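Local coordinates for response regulator receiver protein (Sinorhizobium medicae, PDB 2RDM) that probably serves as a phosphorylatable receiver module of a two-component signalling pathway, its particular partners and output being unknown, at residues Q68-A73 / I82-G87; T56-C61 / A90-S95; T7-D12 / I42-S47. The protein carries 1 engineered substitution. One frame throughout, in Å; residues are numbered along the deposited sequence. Where two conformers were deposited one is given.

Contact 1. Residues Q68-A73 / I82-G87; sequences QVARVA and IVYISG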
loop_
_atom_site.group_PDB
_atom_site.type_symbol
_atom_site.label_atom_id
_atom_site.label_comp_id
_atom_site.label_asym_id
_atom_site.label_seq_id
_atom_site.Cartn_x
_atom_site.Cartn_y
_atom_site.Cartn_z
ATOM N N GLN A 68 -1.841 25.189 6.002
ATOM C CA GLN A 68 -3.196 25.695 6.147
ATOM C C GLN A 68 -3.972 25.654 4.833
ATOM O O GLN A 68 -5.182 25.356 4.827
ATOM C CB GLN A 68 -3.199 27.094 6.759
ATOM C CG GLN A 68 -4.571 27.568 7.222
ATOM C CD GLN A 68 -5.415 26.488 7.906
ATOM O OE1 GLN A 68 -4.979 25.831 8.854
ATOM N NE2 GLN A 68 -6.644 26.327 7.437
ATOM N N VAL A 69 -3.276 25.888 3.715
ATOM C CA VAL A 69 -3.886 25.772 2.375
ATOM C C VAL A 69 -4.463 24.370 2.189
ATOM O O VAL A 69 -5.612 24.211 1.754
ATOM C CB VAL A 69 -2.878 26.068 1.215
ATOM C CG1 VAL A 69 -3.535 25.811 -0.157
ATOM C CG2 VAL A 69 -2.403 27.507 1.276
ATOM N N ALA A 70 -3.666 23.364 2.547
ATOM C CA ALA A 70 -4.086 21.966 2.381
ATOM C C ALA A 70 -5.297 21.596 3.250
ATOM O O ALA A 70 -6.173 20.839 2.815
ATOM C CB ALA A 70 -2.907 21.035 2.647
ATOM N N ARG A 71 -5.353 22.139 4.466
ATOM C CA ARG A 71 -6.476 21.903 5.375
ATOM C C ARG A 71 -7.759 22.441 4.781
ATOM O O ARG A 71 -8.774 21.747 4.785
ATOM C CB ARG A 71 -6.226 22.518 6.751
ATOM C CG ARG A 71 -5.028 21.919 7.430
ATOM C CD ARG A 71 -5.027 22.083 8.947
ATOM N NE ARG A 71 -3.647 22.006 9.422
ATOM C CZ ARG A 71 -2.963 20.872 9.551
ATOM N NH1 ARG A 71 -3.542 19.695 9.270
ATOM N NH2 ARG A 71 -1.702 20.916 9.967
ATOM N N VAL A 72 -7.695 23.663 4.245
ATOM C CA VAL A 72 -8.859 24.270 3.573
ATOM C C VAL A 72 -9.302 23.424 2.373
ATOM O O VAL A 72 -10.495 23.111 2.227
ATOM C CB VAL A 72 -8.581 25.725 3.153
ATOM C CG1 VAL A 72 -9.746 26.285 2.366
ATOM C CG2 VAL A 72 -8.336 26.582 4.389
ATOM N N ALA A 73 -8.336 23.016 1.548
ATOM C CA ALA A 73 -8.631 22.140 0.393
ATOM C C ALA A 73 -9.352 20.868 0.823
ATOM O O ALA A 73 -10.336 20.453 0.187
ATOM C CB ALA A 73 -7.343 21.810 -0.397
ATOM N N ILE A 82 -3.054 16.325 -2.670
ATOM C CA ILE A 82 -2.278 17.417 -2.085
ATOM C C ILE A 82 -0.805 17.073 -2.270
ATOM O O ILE A 82 -0.370 16.015 -1.816
ATOM C CB ILE A 82 -2.577 17.593 -0.579
ATOM C CG1 ILE A 82 -4.049 17.952 -0.329
ATOM C CG2 ILE A 82 -1.614 18.615 0.065
ATOM C CD1 ILE A 82 -4.468 19.335 -0.779
ATOM N N VAL A 83 -0.078 17.934 -2.982
ATOM C CA VAL A 83 1.378 17.832 -3.095
ATOM C C VAL A 83 1.977 19.108 -2.527
ATOM O O VAL A 83 1.706 20.201 -3.030
ATOM C CB VAL A 83 1.859 17.664 -4.556
ATOM C CG1 VAL A 83 3.392 17.560 -4.624
ATOM C CG2 VAL A 83 1.233 16.409 -5.217
ATOM N N TYR A 84 2.834 18.958 -1.525
ATOM C CA TYR A 84 3.571 20.091 -0.974
ATOM C C TYR A 84 4.918 20.226 -1.654
ATOM O O TYR A 84 5.557 19.228 -1.977
ATOM C CB TYR A 84 3.820 19.902 0.514
ATOM C CG TYR A 84 2.597 19.667 1.391
ATOM C CD1 TYR A 84 1.764 20.727 1.770
ATOM C CD2 TYR A 84 2.288 18.385 1.854
ATOM C CE1 TYR A 84 0.667 20.513 2.593
ATOM C CE2 TYR A 84 1.189 18.157 2.681
ATOM C CZ TYR A 84 0.368 19.217 3.020
ATOM O OH TYR A 84 -0.672 19.007 3.860
ATOM N N ILE A 85 5.385 21.465 -1.819
ATOM C CA ILE A 85 6.681 21.740 -2.442
ATOM C C ILE A 85 7.512 22.576 -1.473
ATOM O O ILE A 85 7.138 23.707 -1.174
ATOM C CB ILE A 85 6.526 22.534 -3.770
ATOM C CG1 ILE A 85 5.624 21.809 -4.779
ATOM C CG2 ILE A 85 7.888 22.883 -4.369
ATOM C CD1 ILE A 85 6.004 20.404 -5.127
ATOM N N SER A 86 8.637 22.018 -1.084
ATOM C CA SER A 86 9.447 22.677 -0.108
ATOM C C SER A 86 10.876 22.791 -0.439
ATOM O O SER A 86 11.413 21.995 -1.127
ATOM C CB SER A 86 9.293 22.037 1.225
ATOM O OG SER A 86 10.152 20.960 1.314
ATOM N N GLY A 87 11.510 23.836 0.083
ATOM C CA GLY A 87 12.938 24.025 -0.090
ATOM C C GLY A 87 13.756 23.163 0.851
ATOM O O GLY A 87 14.578 22.356 0.413
#

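Contact 2. Residues T56-C61 / A90-S95; sequences TDIRFC and ALEWAS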
loop_
_atom_site.group_PDB
_atom_site.type_symbol
_atom_site.label_atom_id
_atom_site.label_comp_id
_atom_site.label_asym_id
_atom_site.label_seq_id
_atom_site.Cartn_x
_atom_site.Cartn_y
_atom_site.Cartn_z
ATOM N N THR A 56 1.242 23.051 -3.607
ATOM C CA THR A 56 1.474 24.261 -2.805
ATOM C C THR A 56 2.834 24.287 -2.113
ATOM O O THR A 56 3.273 23.276 -1.583
ATOM C CB THR A 56 0.325 24.505 -1.747
ATOM O OG1 THR A 56 0.545 25.738 -1.033
ATOM C CG2 THR A 56 0.206 23.354 -0.728
ATOM N N ASP A 57 3.471 25.462 -2.106
ATOM C CA ASP A 57 4.620 25.738 -1.211
ATOM C C ASP A 57 4.257 25.600 0.258
ATOM O O ASP A 57 3.110 25.784 0.624
ATOM C CB ASP A 57 5.085 27.189 -1.348
ATOM C CG ASP A 57 5.730 27.488 -2.662
ATOM O OD1 ASP A 57 5.819 26.586 -3.522
ATOM O OD2 ASP A 57 6.148 28.658 -2.825
ATOM N N ILE A 58 5.258 25.379 1.110
ATOM C CA ILE A 58 5.035 25.394 2.554
ATOM C C ILE A 58 5.036 26.832 3.074
ATOM O O ILE A 58 4.140 27.227 3.819
ATOM C CB ILE A 58 6.097 24.534 3.315
ATOM C CG1 ILE A 58 5.934 23.053 2.964
ATOM C CG2 ILE A 58 6.007 24.735 4.831
ATOM C CD1 ILE A 58 4.497 22.637 2.835
ATOM N N ARG A 59 6.041 27.607 2.673
ATOM C CA ARG A 59 6.198 28.971 3.165
ATOM C C ARG A 59 5.860 29.987 2.081
ATOM O O ARG A 59 6.307 29.866 0.943
ATOM C CB ARG A 59 7.632 29.211 3.658
ATOM C CG ARG A 59 8.148 28.201 4.667
ATOM C CD ARG A 59 9.641 28.398 4.906
ATOM N NE ARG A 59 10.252 27.273 5.616
ATOM C CZ ARG A 59 10.591 27.280 6.905
ATOM N NH1 ARG A 59 10.386 28.358 7.656
ATOM N NH2 ARG A 59 11.141 26.202 7.449
ATOM N N PHE A 60 5.064 30.986 2.444
ATOM C CA PHE A 60 4.839 32.136 1.588
ATOM C C PHE A 60 5.429 33.360 2.280
ATOM O O PHE A 60 6.001 33.224 3.363
ATOM C CB PHE A 60 3.352 32.290 1.305
ATOM C CG PHE A 60 2.772 31.125 0.529
ATOM C CD1 PHE A 60 2.994 31.014 -0.843
ATOM C CD2 PHE A 60 2.043 30.131 1.178
ATOM C CE1 PHE A 60 2.474 29.939 -1.568
ATOM C CE2 PHE A 60 1.519 29.047 0.458
ATOM C CZ PHE A 60 1.738 28.955 -0.907
ATOM N N CYS A 61 5.319 34.536 1.658
ATOM C CA CYS A 61 5.856 35.774 2.251
ATOM C C CYS A 61 5.195 36.049 3.598
ATOM O O CYS A 61 5.870 36.419 4.564
ATOM C CB CYS A 61 5.665 36.971 1.315
ATOM S SG CYS A 61 6.531 36.837 -0.265
ATOM N N ALA A 90 11.436 19.258 5.401
ATOM C CA ALA A 90 10.358 18.412 4.973
ATOM C C ALA A 90 9.884 17.618 6.152
ATOM O O ALA A 90 8.831 17.039 6.112
ATOM C CB ALA A 90 10.797 17.521 3.839
ATOM N N LEU A 91 10.667 17.625 7.228
ATOM C CA LEU A 91 10.355 16.828 8.423
ATOM C C LEU A 91 9.133 17.382 9.154
ATOM O O LEU A 91 8.480 16.664 9.910
ATOM C CB LEU A 91 11.568 16.730 9.360
ATOM C CG LEU A 91 11.640 15.562 10.359
ATOM C CD1 LEU A 91 11.597 14.194 9.670
ATOM C CD2 LEU A 91 12.886 15.681 11.224
ATOM N N GLU A 92 8.823 18.656 8.903
ATOM C CA GLU A 92 7.608 19.306 9.397
ATOM C C GLU A 92 6.336 18.669 8.818
ATOM O O GLU A 92 5.265 18.795 9.400
ATOM C CB GLU A 92 7.614 20.793 9.050
ATOM C CG GLU A 92 8.895 21.525 9.425
ATOM C CD GLU A 92 8.981 22.900 8.795
ATOM O OE1 GLU A 92 8.797 23.013 7.560
ATOM O OE2 GLU A 92 9.237 23.872 9.535
ATOM N N TRP A 93 6.466 17.998 7.678
ATOM C CA TRP A 93 5.344 17.248 7.079
ATOM C C TRP A 93 4.814 16.153 8.007
ATOM O O TRP A 93 3.609 15.884 8.037
ATOM C CB TRP A 93 5.783 16.654 5.741
ATOM C CG TRP A 93 4.777 15.773 5.029
ATOM C CD1 TRP A 93 3.767 16.179 4.204
ATOM C CD2 TRP A 93 4.734 14.342 5.044
ATOM N NE1 TRP A 93 3.076 15.082 3.721
ATOM C CE2 TRP A 93 3.650 13.944 4.222
ATOM C CE3 TRP A 93 5.495 13.353 5.684
ATOM C CZ2 TRP A 93 3.327 12.607 4.015
ATOM C CZ3 TRP A 93 5.172 12.026 5.483
ATOM C CH2 TRP A 93 4.093 11.660 4.648
ATOM N N ALA A 94 5.714 15.523 8.762
ATOM C CA ALA A 94 5.337 14.436 9.665
ATOM C C ALA A 94 4.340 14.886 10.732
ATOM O O ALA A 94 3.541 14.090 11.209
ATOM C CB ALA A 94 6.568 13.840 10.313
ATOM N N SER A 95 4.380 16.170 11.085
ATOM C CA SER A 95 3.465 16.722 12.069
ATOM C C SER A 95 2.381 17.641 11.489
ATOM O O SER A 95 1.386 17.908 12.161
ATOM C CB SER A 95 4.240 17.457 13.159
ATOM O OG SER A 95 5.068 18.431 12.572
#

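Contact 3. Residues T7-D12 / I42-S47; sequences TILLAD and IEMLKS. Engineered in segment 42-47: M44 (natural residue Leu).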
loop_
_atom_site.group_PDB
_atom_site.type_symbol
_atom_site.label_atom_id
_atom_site.label_comp_id
_atom_site.label_asym_id
_atom_site.label_seq_id
_atom_site.Cartn_x
_atom_site.Cartn_y
_atom_site.Cartn_z
ATOM N N THR A 7 -7.958 20.420 -13.429
ATOM C CA THR A 7 -7.414 21.698 -12.978
ATOM C C THR A 7 -6.573 21.559 -11.715
ATOM O O THR A 7 -7.037 21.029 -10.702
ATOM C CB THR A 7 -8.550 22.711 -12.722
ATOM O OG1 THR A 7 -9.363 22.809 -13.900
ATOM C CG2 THR A 7 -7.985 24.090 -12.377
ATOM N N ILE A 8 -5.348 22.077 -11.767
ATOM C CA ILE A 8 -4.471 22.049 -10.619
ATOM C C ILE A 8 -4.277 23.476 -10.099
ATOM O O ILE A 8 -3.932 24.377 -10.864
ATOM C CB ILE A 8 -3.111 21.419 -10.978
ATOM C CG1 ILE A 8 -3.289 19.980 -11.526
ATOM C CG2 ILE A 8 -2.187 21.459 -9.801
ATOM C CD1 ILE A 8 -3.947 19.001 -10.575
ATOM N N LEU A 9 -4.558 23.677 -8.810
ATOM C CA LEU A 9 -4.277 24.942 -8.168
ATOM C C LEU A 9 -2.827 24.852 -7.771
ATOM O O LEU A 9 -2.457 23.959 -7.008
ATOM C CB LEU A 9 -5.147 25.124 -6.930
ATOM C CG LEU A 9 -5.007 26.435 -6.140
ATOM C CD1 LEU A 9 -5.218 27.676 -7.019
ATOM C CD2 LEU A 9 -5.944 26.445 -4.951
ATOM N N LEU A 10 -2.020 25.777 -8.283
ATOM C CA LEU A 10 -0.598 25.827 -7.991
ATOM C C LEU A 10 -0.281 27.113 -7.240
ATOM O O LEU A 10 -0.526 28.204 -7.756
ATOM C CB LEU A 10 0.203 25.751 -9.292
ATOM C CG LEU A 10 1.712 26.013 -9.265
ATOM C CD1 LEU A 10 2.465 24.879 -8.561
ATOM C CD2 LEU A 10 2.250 26.202 -10.678
ATOM N N ALA A 11 0.265 26.985 -6.033
ATOM C CA ALA A 11 0.565 28.144 -5.196
ATOM C C ALA A 11 2.056 28.214 -4.907
ATOM O O ALA A 11 2.576 27.410 -4.130
ATOM C CB ALA A 11 -0.242 28.087 -3.875
ATOM N N ASP A 12 2.738 29.150 -5.560
ATOM C CA ASP A 12 4.183 29.325 -5.383
ATOM C C ASP A 12 4.557 30.795 -5.497
ATOM O O ASP A 12 4.091 31.487 -6.399
ATOM C CB ASP A 12 5.001 28.473 -6.386
ATOM C CG ASP A 12 6.501 28.407 -6.033
ATOM O OD1 ASP A 12 7.178 29.453 -5.925
ATOM O OD2 ASP A 12 7.024 27.292 -5.863
ATOM N N ILE A 42 -6.370 29.890 -0.905
ATOM C CA ILE A 42 -7.558 29.620 -0.061
ATOM C C ILE A 42 -8.811 30.320 -0.621
ATOM O O ILE A 42 -9.882 29.715 -0.708
ATOM C CB ILE A 42 -7.270 29.988 1.419
ATOM C CG1 ILE A 42 -6.289 28.968 2.008
ATOM C CG2 ILE A 42 -8.554 30.051 2.269
ATOM C CD1 ILE A 42 -5.640 29.379 3.299
ATOM N N GLU A 43 -8.641 31.564 -1.060
ATOM C CA GLU A 43 -9.718 32.317 -1.705
ATOM C C GLU A 43 -10.260 31.569 -2.923
ATOM O O GLU A 43 -11.473 31.415 -3.065
ATOM C CB GLU A 43 -9.239 33.714 -2.099
ATOM C CG GLU A 43 -10.328 34.597 -2.702
ATOM C CD GLU A 43 -9.820 35.989 -3.028
ATOM O OE1 GLU A 43 -8.928 36.108 -3.887
ATOM O OE2 GLU A 43 -10.311 36.964 -2.423
HETATM N N MSE A 44 -9.361 31.077 -3.743
HETATM C CA MSE A 44 -9.739 30.312 -4.881
HETATM C C MSE A 44 -10.467 29.030 -4.521
HETATM O O MSE A 44 -11.479 28.717 -5.087
HETATM C CB MSE A 44 -8.535 30.065 -5.758
HETATM C CG MSE A 44 -8.850 29.459 -7.045
HETATM SE SE MSE A 44 -9.674 30.616 -8.333
HETATM C CE MSE A 44 -9.063 32.209 -7.680
ATOM N N LEU A 45 -9.942 28.303 -3.561
ATOM C CA LEU A 45 -10.592 27.085 -3.065
ATOM C C LEU A 45 -12.007 27.364 -2.567
ATOM O O LEU A 45 -12.933 26.612 -2.868
ATOM C CB LEU A 45 -9.759 26.430 -1.961
ATOM C CG LEU A 45 -8.546 25.639 -2.451
ATOM C CD1 LEU A 45 -7.460 25.528 -1.390
ATOM C CD2 LEU A 45 -8.943 24.250 -2.950
ATOM N N LYS A 46 -12.170 28.479 -1.860
ATOM C CA LYS A 46 -13.462 28.851 -1.278
ATOM C C LYS A 46 -14.440 29.475 -2.279
ATOM O O LYS A 46 -15.614 29.662 -1.967
ATOM C CB LYS A 46 -13.261 29.799 -0.093
ATOM C CG LYS A 46 -12.738 29.119 1.162
ATOM C CD LYS A 46 -12.616 30.113 2.308
ATOM C CE LYS A 46 -12.126 29.445 3.589
ATOM N NZ LYS A 46 -13.093 28.447 4.123
ATOM N N SER A 47 -13.956 29.794 -3.478
ATOM C CA SER A 47 -14.755 30.493 -4.484
ATOM C C SER A 47 -15.762 29.572 -5.179
ATOM O O SER A 47 -16.691 30.046 -5.836
ATOM C CB SER A 47 -13.845 31.133 -5.532
ATOM O OG SER A 47 -13.343 30.150 -6.426
#

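Contact 1. Residues Q68-A73 / I82-G87
The ring of Y84 meets A70 obliquely, the A70 methyl lying close to the phenolic end, while one face of the same ring carries I82, whose CG2 sits 3.6 Å above the ring plane and is displaced from the ring centre. Two further aromatics of the chain, W67 and W93, also reach the ring. From A70, CB comes to 3.3 Å from Y84 OH and 3.6 Å from Y84 CE1, which puts the methyl beside the hydroxyl-bearing corner of the ring. Y84 CG lies beside its backbone N, opposite the carbonyl carbon (chi1 -56°), and this leans the ring back over I82 and up from the sheet, so that its hydroxyl end comes to A70. The hydroxyl is not left without a partner in this apolar setting, since Y84 OH is hydrogen-bonded to V98 N.

Helix 66-76 is the crossover helix of a beta-alpha-beta unit between the parallel strands 53-57 and 82-86 of a CheY-like fold; its short segment runs almost antiparallel to strand 82-86, at 172°, with the axes 9.7 Å apart. Alanine suits that interface because its small side chain lets the helix settle close to the sheet. I82 uses both its branches: CG2 touches A70 CB at 3.8 Å, and CD1 touches A73 CB, one helical turn on, also at 3.8 Å. A73 and I82 both rest against V54 of strand 53-57.

Contact 2. Residues T56-C61 / A90-S95
R59 and E92 face each other as opposite charges, R59 NH2 standing 3.7 Å from E92 OE2 in a long salt bridge. The oxygen lies well out of the guanidinium plane, so charge alone joins the two and no N-H is aimed at it. The side chains cross at about a right angle, yet the guanidinium and carboxylate planes are tilted by only 28°. Long side chains with charged ends suit this partly exposed place, where the backbones stand well apart: the nearest CA atoms, of I58 and A90, are 9.1 Å apart. I58 offers only a loose van der Waals approach to the carboxylate, its CG2 4.3 Å from E92 OE1.

One shell out, the R59 chain is extended from CG to NE, which carries the charge across to E92. E92 occupies a type I turn from A90 to W93, closed by W93 N to A90 O at 3.0 Å. Within 56-61, T56 OG1 donates to D57 O at 3.1 Å; D57 is the predicted phosphorylation site, and its OD2 accepts from D13 N.

The two segments lie where strands 53-57 and 82-86 end; W67 of helix 66-76 packs against I58, E92 and W93, and Y84 of strand 82-86 touches I58.

Contact 3. Residues T7-D12 / I42-S47
A helix laid on one face of a parallel sheet, as in the doubly wound alpha/beta fold of CheY-like receiver domains, packs here on strand 7-11 through L9 of the strand and the pair M44 and L45 of helix 38-46. The closest alpha carbons across the two segments, those of L9 and M44, are 8.3 Å apart, a distance bridged by side chains, chiefly L9. Its CG stands opposite the backbone N (chi1 -178°), and the two methyls divide between the helix residues: L9 CD1 meets M44 CG at 4.0 Å, while L9 CD2 presses on L45 CG at 3.7 Å and on L45 CD1 at 4.0 Å. A branched, wholly apolar residue suits this buried place, because one side chain can touch two neighbours at once.

M44 is an engineered residue, leucine in the natural sequence, and is present as selenomethionine. It takes part through its CG; the chain then bends at chi2 and chi3, carrying the selenium away from the strand. L45 starts off to one side of the strand but brings its end back toward it, and it also rests on V69, A73 and I76 of helix 66-76, so it lies between strand 7-11 and helix 66-76 and contacts both. L10, the next residue of the strand, instead packs on F21 and E22 of helix 15-27.

Near the end of helix 38-46, M44 O accepts two donors from one residue, S47 N at 3.1 Å and, more closely, S47 OG at 2.7 Å.

Overall arrangement
From the N terminus, strand 7-11 comes first, and the chain passes through helix 15-27 and strand 31-35 before helix 38-46 returns to it and closes contact 3. Strand 53-57 follows; the loop after it opens contact 2, which closes only beyond strand 82-86. Within that span, contact 1 joins helix 66-76 to strand 82-86, so contact 1 lies inside contact 2 and contact 3 precedes both. All three reach one sheet. Strand 53-57 is its bridge, since D57 N bonds to A11 O at 2.9 Å and T56 N to V83 O, also at 2.9 Å. V72 CG2 on I42 CG1, at 3.9 Å, links the helices of contacts 1 and 3.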